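Local coordinates for ATP-dependent protease (Xanthomonas campestris pv. campestris, PDB 7CAY), which probably recognises and binds protein substrates, as the N-terminal substrate-binding domain of Lon peptidases does, at residues H14-P19 against V48-D53; T130-M135 against G158-E163. All blocks are in the same frame, centred on the assembly; numbering follows the deposited sequence.

Contact 1. Residues H14-P19 against V48-D53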
loop_
_atom_site.group_PDB
_atom_site.type_symbol
_atom_site.label_atom_id
_atom_site.label_comp_id
_atom_site.label_asym_id
_atom_site.label_seq_id
_atom_site.Cartn_x
_atom_site.Cartn_y
_atom_site.Cartn_z
ATOM N N HIS A 14 8.946 -6.078 2.262
ATOM C CA HIS A 14 9.235 -6.980 1.152
ATOM C C HIS A 14 7.999 -7.322 0.335
ATOM O O HIS A 14 8.009 -8.308 -0.411
ATOM C CB HIS A 14 9.891 -8.260 1.672
ATOM C CG HIS A 14 11.288 -8.060 2.170
ATOM N ND1 HIS A 14 12.384 -8.067 1.333
ATOM C CD2 HIS A 14 11.769 -7.841 3.416
ATOM C CE1 HIS A 14 13.479 -7.868 2.044
ATOM N NE2 HIS A 14 13.134 -7.726 3.311
ATOM N N SER A 15 6.944 -6.524 0.463
ATOM C CA SER A 15 5.708 -6.728 -0.274
ATOM C C SER A 15 4.968 -5.402 -0.324
ATOM O O SER A 15 4.938 -4.671 0.668
ATOM C CB SER A 15 4.838 -7.803 0.379
ATOM O OG SER A 15 4.568 -7.467 1.728
ATOM N N VAL A 16 4.381 -5.092 -1.479
ATOM C CA VAL A 16 3.655 -3.836 -1.599
ATOM C C VAL A 16 2.359 -3.920 -0.799
ATOM O O VAL A 16 1.782 -5.002 -0.601
ATOM C CB VAL A 16 3.377 -3.488 -3.074
ATOM C CG1 VAL A 16 4.563 -3.880 -3.945
ATOM C CG2 VAL A 16 2.097 -4.146 -3.563
ATOM N N LEU A 17 1.912 -2.772 -0.306
ATOM C CA LEU A 17 0.637 -2.657 0.384
ATOM C C LEU A 17 -0.371 -2.031 -0.572
ATOM O O LEU A 17 -0.207 -0.879 -0.986
ATOM C CB LEU A 17 0.771 -1.816 1.652
ATOM C CG LEU A 17 -0.536 -1.621 2.421
ATOM C CD1 LEU A 17 -1.135 -2.966 2.812
ATOM C CD2 LEU A 17 -0.307 -0.757 3.648
ATOM N N LEU A 18 -1.391 -2.790 -0.931
ATOM C CA LEU A 18 -2.400 -2.254 -1.825
ATOM C C LEU A 18 -3.378 -1.376 -1.046
ATOM O O LEU A 18 -3.584 -1.578 0.154
ATOM C CB LEU A 18 -3.152 -3.384 -2.516
ATOM C CG LEU A 18 -2.273 -4.416 -3.225
ATOM C CD1 LEU A 18 -3.126 -5.521 -3.824
ATOM C CD2 LEU A 18 -1.421 -3.754 -4.292
ATOM N N PRO A 19 -3.974 -0.379 -1.701
ATOM C CA PRO A 19 -4.949 0.471 -1.008
ATOM C C PRO A 19 -6.136 -0.340 -0.507
ATOM O O PRO A 19 -6.641 -1.231 -1.193
ATOM C CB PRO A 19 -5.367 1.479 -2.086
ATOM C CG PRO A 19 -4.211 1.515 -3.029
ATOM C CD PRO A 19 -3.674 0.116 -3.055
ATOM N N VAL A 48 4.246 2.888 3.389
ATOM C CA VAL A 48 4.870 1.585 3.182
ATOM C C VAL A 48 5.323 1.505 1.732
ATOM O O VAL A 48 4.513 1.676 0.812
ATOM C CB VAL A 48 3.911 0.434 3.523
ATOM C CG1 VAL A 48 4.322 -0.828 2.789
ATOM C CG2 VAL A 48 3.883 0.201 5.024
ATOM N N CYS A 49 6.613 1.252 1.531
ATOM C CA CYS A 49 7.188 1.089 0.205
ATOM C C CYS A 49 7.862 -0.271 0.099
ATOM O O CYS A 49 8.567 -0.698 1.017
ATOM C CB CYS A 49 8.207 2.188 -0.102
ATOM S SG CYS A 49 7.489 3.743 -0.661
ATOM N N LEU A 50 7.637 -0.947 -1.022
ATOM C CA LEU A 50 8.403 -2.143 -1.333
ATOM C C LEU A 50 9.855 -1.767 -1.616
ATOM O O LEU A 50 10.127 -0.868 -2.420
ATOM C CB LEU A 50 7.789 -2.860 -2.533
ATOM C CG LEU A 50 8.621 -3.991 -3.137
ATOM C CD1 LEU A 50 8.555 -5.235 -2.266
ATOM C CD2 LEU A 50 8.181 -4.296 -4.559
ATOM N N ILE A 51 10.791 -2.447 -0.946
ATOM C CA ILE A 51 12.215 -2.165 -1.126
ATOM C C ILE A 51 12.793 -3.025 -2.240
ATOM O O ILE A 51 12.119 -3.910 -2.783
ATOM C CB ILE A 51 13.020 -2.368 0.176
ATOM C CG1 ILE A 51 12.349 -3.384 1.112
ATOM C CG2 ILE A 51 13.252 -1.038 0.873
ATOM C CD1 ILE A 51 12.417 -4.829 0.646
ATOM N N LEU A 52 14.044 -2.762 -2.597
ATOM C CA LEU A 52 14.733 -3.558 -3.602
ATOM C C LEU A 52 16.226 -3.529 -3.299
ATOM O O LEU A 52 17.060 -3.327 -4.183
ATOM C CB LEU A 52 14.443 -3.053 -5.015
ATOM C CG LEU A 52 13.554 -1.819 -5.195
ATOM C CD1 LEU A 52 14.288 -0.734 -5.954
ATOM C CD2 LEU A 52 12.253 -2.180 -5.901
ATOM N N ASP A 53 16.581 -3.728 -2.033
ATOM C CA ASP A 53 17.957 -3.565 -1.574
ATOM C C ASP A 53 18.752 -4.868 -1.571
ATOM O O ASP A 53 19.510 -5.121 -0.627
ATOM C CB ASP A 53 17.955 -2.943 -0.183
#

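Contact 2. Residues T130-M135 against G158-E163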
loop_
_atom_site.group_PDB
_atom_site.type_symbol
_atom_site.label_atom_id
_atom_site.label_comp_id
_atom_site.label_asym_id
_atom_site.label_seq_id
_atom_site.Cartn_x
_atom_site.Cartn_y
_atom_site.Cartn_z
ATOM N N THR A 130 -17.445 -10.429 -11.446
ATOM C CA THR A 130 -18.111 -11.677 -11.087
ATOM C C THR A 130 -17.116 -12.699 -10.550
ATOM O O THR A 130 -17.439 -13.469 -9.637
ATOM C CB THR A 130 -18.860 -12.239 -12.294
ATOM O OG1 THR A 130 -19.643 -11.202 -12.897
ATOM C CG2 THR A 130 -19.778 -13.375 -11.869
ATOM N N VAL A 131 -15.899 -12.721 -11.101
ATOM C CA VAL A 131 -14.884 -13.646 -10.607
ATOM C C VAL A 131 -14.386 -13.215 -9.230
ATOM O O VAL A 131 -13.959 -14.052 -8.425
ATOM C CB VAL A 131 -13.734 -13.768 -11.628
ATOM C CG1 VAL A 131 -13.124 -12.405 -11.917
ATOM C CG2 VAL A 131 -12.668 -14.744 -11.141
ATOM N N LEU A 132 -14.447 -11.915 -8.927
ATOM C CA LEU A 132 -14.058 -11.451 -7.598
ATOM C C LEU A 132 -15.092 -11.850 -6.552
ATOM O O LEU A 132 -14.739 -12.354 -5.479
ATOM C CB LEU A 132 -13.863 -9.935 -7.602
ATOM C CG LEU A 132 -13.649 -9.318 -6.217
ATOM C CD1 LEU A 132 -12.351 -9.809 -5.585
ATOM C CD2 LEU A 132 -13.674 -7.801 -6.281
ATOM N N GLU A 133 -16.377 -11.628 -6.848
ATOM C CA GLU A 133 -17.429 -11.964 -5.892
ATOM C C GLU A 133 -17.422 -13.446 -5.539
ATOM O O GLU A 133 -17.720 -13.811 -4.395
ATOM C CB GLU A 133 -18.796 -11.549 -6.441
ATOM C CG GLU A 133 -19.970 -12.041 -5.604
ATOM C CD GLU A 133 -21.278 -11.347 -5.936
ATOM O OE1 GLU A 133 -21.441 -10.880 -7.084
ATOM O OE2 GLU A 133 -22.143 -11.263 -5.037
ATOM N N ARG A 134 -17.072 -14.311 -6.494
ATOM C CA ARG A 134 -16.989 -15.739 -6.203
ATOM C C ARG A 134 -15.936 -16.027 -5.142
ATOM O O ARG A 134 -16.160 -16.842 -4.238
ATOM C CB ARG A 134 -16.688 -16.516 -7.483
ATOM N N MET A 135 -14.786 -15.363 -5.227
ATOM C CA MET A 135 -13.710 -15.594 -4.274
ATOM C C MET A 135 -14.124 -15.140 -2.880
ATOM O O MET A 135 -14.657 -14.039 -2.704
ATOM C CB MET A 135 -12.443 -14.865 -4.721
ATOM C CG MET A 135 -11.940 -15.272 -6.101
ATOM S SD MET A 135 -10.415 -14.439 -6.592
ATOM C CE MET A 135 -10.103 -15.217 -8.177
ATOM N N GLY A 158 -10.424 -3.696 -8.689
ATOM C CA GLY A 158 -9.034 -3.818 -9.095
ATOM C C GLY A 158 -8.105 -4.068 -7.922
ATOM O O GLY A 158 -7.261 -4.969 -7.963
ATOM N N TRP A 159 -8.246 -3.274 -6.857
ATOM C CA TRP A 159 -7.416 -3.472 -5.675
ATOM C C TRP A 159 -7.710 -4.789 -4.967
ATOM O O TRP A 159 -6.839 -5.303 -4.261
ATOM C CB TRP A 159 -7.597 -2.312 -4.691
ATOM C CG TRP A 159 -7.094 -0.971 -5.179
ATOM C CD1 TRP A 159 -7.752 0.223 -5.104
ATOM C CD2 TRP A 159 -5.830 -0.692 -5.800
ATOM N NE1 TRP A 159 -6.982 1.224 -5.644
ATOM C CE2 TRP A 159 -5.797 0.690 -6.077
ATOM C CE3 TRP A 159 -4.723 -1.477 -6.150
ATOM C CZ2 TRP A 159 -4.704 1.304 -6.685
ATOM C CZ3 TRP A 159 -3.646 -0.866 -6.759
ATOM C CH2 TRP A 159 -3.642 0.510 -7.020
ATOM N N ARG A 160 -8.910 -5.347 -5.137
ATOM C CA ARG A 160 -9.268 -6.565 -4.417
ATOM C C ARG A 160 -8.765 -7.810 -5.137
ATOM O O ARG A 160 -8.200 -8.713 -4.508
ATOM C CB ARG A 160 -10.782 -6.633 -4.215
ATOM C CG ARG A 160 -11.319 -5.576 -3.265
ATOM C CD ARG A 160 -10.718 -5.712 -1.875
ATOM N NE ARG A 160 -10.270 -4.424 -1.358
ATOM C CZ ARG A 160 -9.002 -4.022 -1.361
ATOM N NH1 ARG A 160 -8.682 -2.831 -0.875
ATOM N NH2 ARG A 160 -8.053 -4.812 -1.843
ATOM N N LEU A 161 -8.979 -7.884 -6.455
ATOM C CA LEU A 161 -8.451 -9.009 -7.224
ATOM C C LEU A 161 -6.934 -9.071 -7.133
ATOM O O LEU A 161 -6.354 -10.158 -7.004
ATOM C CB LEU A 161 -8.896 -8.905 -8.682
ATOM C CG LEU A 161 -10.287 -9.433 -9.026
ATOM C CD1 LEU A 161 -10.511 -9.360 -10.525
ATOM C CD2 LEU A 161 -10.441 -10.857 -8.526
ATOM N N ALA A 162 -6.274 -7.911 -7.196
ATOM C CA ALA A 162 -4.824 -7.860 -7.056
ATOM C C ALA A 162 -4.364 -8.464 -5.737
ATOM O O ALA A 162 -3.301 -9.093 -5.679
ATOM C CB ALA A 162 -4.345 -6.414 -7.175
ATOM N N GLU A 163 -5.151 -8.295 -4.676
ATOM C CA GLU A 163 -4.785 -8.840 -3.374
ATOM C C GLU A 163 -4.998 -10.350 -3.315
ATOM O O GLU A 163 -4.142 -11.078 -2.802
ATOM C CB GLU A 163 -5.590 -8.139 -2.281
ATOM C CG GLU A 163 -5.185 -8.498 -0.864
ATOM C CD GLU A 163 -6.035 -7.796 0.176
ATOM O OE1 GLU A 163 -6.817 -6.897 -0.201
ATOM O OE2 GLU A 163 -5.923 -8.148 1.371
#

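Contact 1. Residues H14-P19 against V48-D53
One face of the imidazole of His-14 is occupied by the terminal methyl of Ile-51, a CH-pi contact in which CD1 stands 3.6 Å from the ring centroid and 23° off the ring normal. The methyl is displaced from the middle of the ring toward the rim, on the side of ND1 and CE1. His-14 directs its CB away from strand 48-51, and the ring meets the methyl because CG lies beside the backbone N, opposite the carbonyl carbon (chi1 -70°). Next to this pair, Leu-50 reaches the chain itself: its CD1 rests against the peptide joining His-14 to Ser-15, 3.4 Å from Ser-15 N. The other branch of Leu-50, CD2, turns to Val-16 CG1, which also touches Leu-50 CB at 3.7 Å. The segment 14-19 is the irregular connection that leaves strand 6-13 of the mixed sheet in this Lon substrate-binding domain. Strand 6-13 is the parallel neighbour of 47-51, but beyond it the chain turns back, and its direction over 14-17 is 148° from that of 48-51. Between the loop and 48-51 side chains make the contact, without backbone pairing; Val-16 N is hydrogen-bonded instead to Glu-169 on helix 169-177. Farther along, the buried Leu-17 brings its CB to 3.9 Å from Val-48 CG1, the branch that Val-48 holds opposite its backbone N, and Leu-17 O accepts a hydrogen bond from Thr-68 OG1.

Contact 2. Residues T130-M135 against G158-E163
Arg-160 and Leu-161 present neighbouring surfaces of helix 154-164 to the last turn of helix 126-134, an apolar helix-helix packing within the C-terminal helical part of the Lon substrate-binding domain. The axes of 130-134 and 158-163 approach to 10.2 Å, with 55° between their N-to-C directions. Arg-160 contributes the base of its side chain: CB lies 3.7 Å from Leu-132 CD2 and is also close to CD1, so it meets both branches of the leucine fork. Beyond CB the arginine bends at chi2 and chi3 and leads its guanidinium away from helix 126-134; NH1 is hydrogen-bonded to Pro-19 O, and the group also makes a cation-pi contact with Trp-156. Leu-161 follows and carries most of the surface that 158-163 buries here. With CG beside the backbone N (chi1 -83°), its side chain extends toward the other helix, although its CB does not point straight there. CD2 packs against both CB and CD1 of Leu-132, while CD1 makes a looser contact with Val-131 CG1. From just past the end of the first helix, the extended Met-135 chain crosses Leu-161 at about a right angle, its SD 4.1 Å from Leu-161 CD2. At 163, the carboxylate meets the Arg-160 guanidinium, which reaches forward along the helix, in a salt bridge of 2.9 Å between Glu-163 OE1 and Arg-160 NH2.

Overall arrangement
From the N terminus, the chain runs through strand 6-13 into the loop 14-19, passes strand 22-27 and helix 30-42, and returns along strand 47-51, where contact 1 closes a loop with 28 intervening residues. The sheet is then completed before helix 126-134 opens contact 2, whose second segment follows after 22 residues, partly unmodelled. The two closures are therefore in series and neither nests nor crosses. Contact 1 fastens the loop to the sheet; contact 2 joins two helices of the C-terminal part. Although their centres are about 20 Å apart, they meet where Leu-18 and Pro-19 pack on helix 154-164, linking sheet and helices.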